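Local structure of pyocin S8 (Pseudomonas aeruginosa, 6W0V) at residues 8-13 and 28-34. The protein is a bacteriocin whose nuclease domain, the part described here bound to its immunity protein, probably kills rival bacteria by cutting their DNA through an H-N-H motif. The protein carries 1 engineered substitution. Sequence-based numbering, arbitrary orientation.
Sequences GNGQPV and PIPSQIA
With chi1 at -59°, Gln11 swings CG beside its own backbone N and over Pro28, whose CB lies 3.4 Å from Gln11 CG; chain and ring cross at about a right angle. A chi1 of 170° puts Val13 CG1 anti to the backbone N and leaves CG2 anti to the carbonyl carbon, 3.6 Å from Pro30 CA. The compact, rigid proline rings thus offer apolar surfaces to an aliphatic stem and a branched side chain. Between them the backbones form a single beta bridge: Gln11 N donates to Ile29 O (2.8 Å), almost in line with the carbonyl, while Ser31 N reaches Gln11 O (2.7 Å) from above the carbonyl plane. Gly10, at positive phi and without a CB, can bring its CA to 3.1 Å from Ile29 O in a CA-H...O contact. Asn9 O sits tightly against the Ala34 methyl, 3.1 Å from CB. One water accepts from Val13 N and Ser31 OG and donates to Gln32 OE1 (2.6 Å). Pro30, its ring restricting phi, occupies the N-cap position of helix 31-37, and its O accepts from Ala34 N. The bridge therefore pins the loop after strand 4-5 to the short linker between strand 27-28 and that helix, while Ile29 and Ile33 pack against helix 45-57 and Ile29 also meets strand 114-117.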
loop_
_atom_site.group_PDB
_atom_site.type_symbol
_atom_site.label_atom_id
_atom_site.label_comp_id
_atom_site.label_asym_id
_atom_site.label_seq_id
_atom_site.Cartn_x
_atom_site.Cartn_y
_atom_site.Cartn_z
ATOM N N GLY A 8 -16.821 -5.515 16.162
ATOM C CA GLY A 8 -15.626 -5.370 16.995
ATOM C C GLY A 8 -15.162 -3.936 17.027
ATOM O O GLY A 8 -15.674 -3.102 16.255
ATOM N N ASN A 9 -14.232 -3.665 17.922
ATOM C CA ASN A 9 -13.916 -2.285 18.339
ATOM C C ASN A 9 -12.504 -1.928 17.919
ATOM O O ASN A 9 -12.192 -0.751 18.005
ATOM C CB ASN A 9 -14.091 -2.122 19.842
ATOM C CG ASN A 9 -15.545 -2.221 20.237
ATOM O OD1 ASN A 9 -16.426 -1.964 19.421
ATOM N ND2 ASN A 9 -15.794 -2.582 21.482
ATOM N N GLY A 10 -11.710 -2.909 17.495
ATOM C CA GLY A 10 -10.261 -2.721 17.350
ATOM C C GLY A 10 -9.680 -2.203 18.651
ATOM O O GLY A 10 -10.284 -2.424 19.716
ATOM N N GLN A 11 -8.554 -1.511 18.575
ATOM C CA GLN A 11 -7.804 -1.071 19.772
ATOM C C GLN A 11 -7.483 0.403 19.636
ATOM O O GLN A 11 -7.330 0.905 18.522
ATOM C CB GLN A 11 -6.520 -1.879 19.932
ATOM C CG GLN A 11 -6.764 -3.372 20.071
ATOM C CD GLN A 11 -7.540 -3.668 21.325
ATOM O OE1 GLN A 11 -7.358 -3.015 22.350
ATOM N NE2 GLN A 11 -8.424 -4.646 21.239
ATOM N N PRO A 12 -7.352 1.124 20.767
ATOM C CA PRO A 12 -6.804 2.472 20.747
ATOM C C PRO A 12 -5.425 2.377 20.090
ATOM O O PRO A 12 -4.640 1.507 20.441
ATOM C CB PRO A 12 -6.743 2.892 22.219
ATOM C CG PRO A 12 -7.733 1.978 22.906
ATOM C CD PRO A 12 -7.686 0.680 22.126
ATOM N N VAL A 13 -5.201 3.217 19.091
ATOM C CA VAL A 13 -3.891 3.325 18.404
ATOM C C VAL A 13 -3.523 4.800 18.406
ATOM O O VAL A 13 -4.370 5.622 18.011
ATOM C CB VAL A 13 -3.951 2.746 16.981
ATOM C CG1 VAL A 13 -2.698 3.081 16.194
ATOM C CG2 VAL A 13 -4.196 1.246 16.998
ATOM N N PRO A 28 -3.213 -4.106 15.811
ATOM C CA PRO A 28 -4.660 -4.190 15.794
ATOM C C PRO A 28 -5.214 -3.082 14.898
ATOM O O PRO A 28 -4.494 -2.182 14.470
ATOM C CB PRO A 28 -5.039 -3.985 17.259
ATOM C CG PRO A 28 -3.939 -3.083 17.782
ATOM C CD PRO A 28 -2.688 -3.553 17.070
ATOM N N ILE A 29 -6.488 -3.189 14.598
ATOM C CA ILE A 29 -7.221 -2.160 13.827
ATOM C C ILE A 29 -7.485 -1.016 14.782
ATOM O O ILE A 29 -7.970 -1.225 15.884
ATOM C CB ILE A 29 -8.519 -2.744 13.257
ATOM C CG1 ILE A 29 -8.245 -4.019 12.454
ATOM C CG2 ILE A 29 -9.272 -1.699 12.454
ATOM C CD1 ILE A 29 -6.935 -4.004 11.674
ATOM N N PRO A 30 -7.135 0.226 14.410
ATOM C CA PRO A 30 -7.397 1.365 15.273
ATOM C C PRO A 30 -8.898 1.448 15.549
ATOM O O PRO A 30 -9.693 1.262 14.637
ATOM C CB PRO A 30 -6.906 2.564 14.468
ATOM C CG PRO A 30 -5.916 1.964 13.499
ATOM C CD PRO A 30 -6.474 0.601 13.155
ATOM N N SER A 31 -9.243 1.731 16.794
ATOM C CA SER A 31 -10.652 1.835 17.230
ATOM C C SER A 31 -11.410 2.823 16.337
ATOM O O SER A 31 -12.564 2.532 16.004
ATOM C CB SER A 31 -10.733 2.190 18.677
ATOM O OG SER A 31 -10.026 3.380 18.952
ATOM N N GLN A 32 -10.786 3.929 15.920
ATOM C CA GLN A 32 -11.488 4.957 15.106
ATOM C C GLN A 32 -11.768 4.384 13.713
ATOM O O GLN A 32 -12.705 4.860 13.058
ATOM C CB GLN A 32 -10.692 6.257 15.020
ATOM C CG GLN A 32 -9.399 6.141 14.233
ATOM C CD GLN A 32 -8.211 5.820 15.101
ATOM O OE1 GLN A 32 -8.288 5.015 16.024
ATOM N NE2 GLN A 32 -7.091 6.458 14.802
ATOM N N ILE A 33 -10.969 3.417 13.269
ATOM C CA ILE A 33 -11.193 2.712 11.977
ATOM C C ILE A 33 -12.301 1.686 12.200
ATOM O O ILE A 33 -13.234 1.650 11.395
ATOM C CB ILE A 33 -9.888 2.090 11.455
ATOM C CG1 ILE A 33 -8.847 3.177 11.183
ATOM C CG2 ILE A 33 -10.138 1.245 10.218
ATOM C CD1 ILE A 33 -9.362 4.282 10.297
ATOM N N ALA A 34 -12.216 0.914 13.280
ATOM C CA ALA A 34 -13.313 0.009 13.681
ATOM C C ALA A 34 -14.609 0.820 13.661
ATOM O O ALA A 34 -15.605 0.339 13.116
ATOM C CB ALA A 34 -13.048 -0.602 15.028
HETATM O O HOH W 1 -7.192 4.890 18.393
#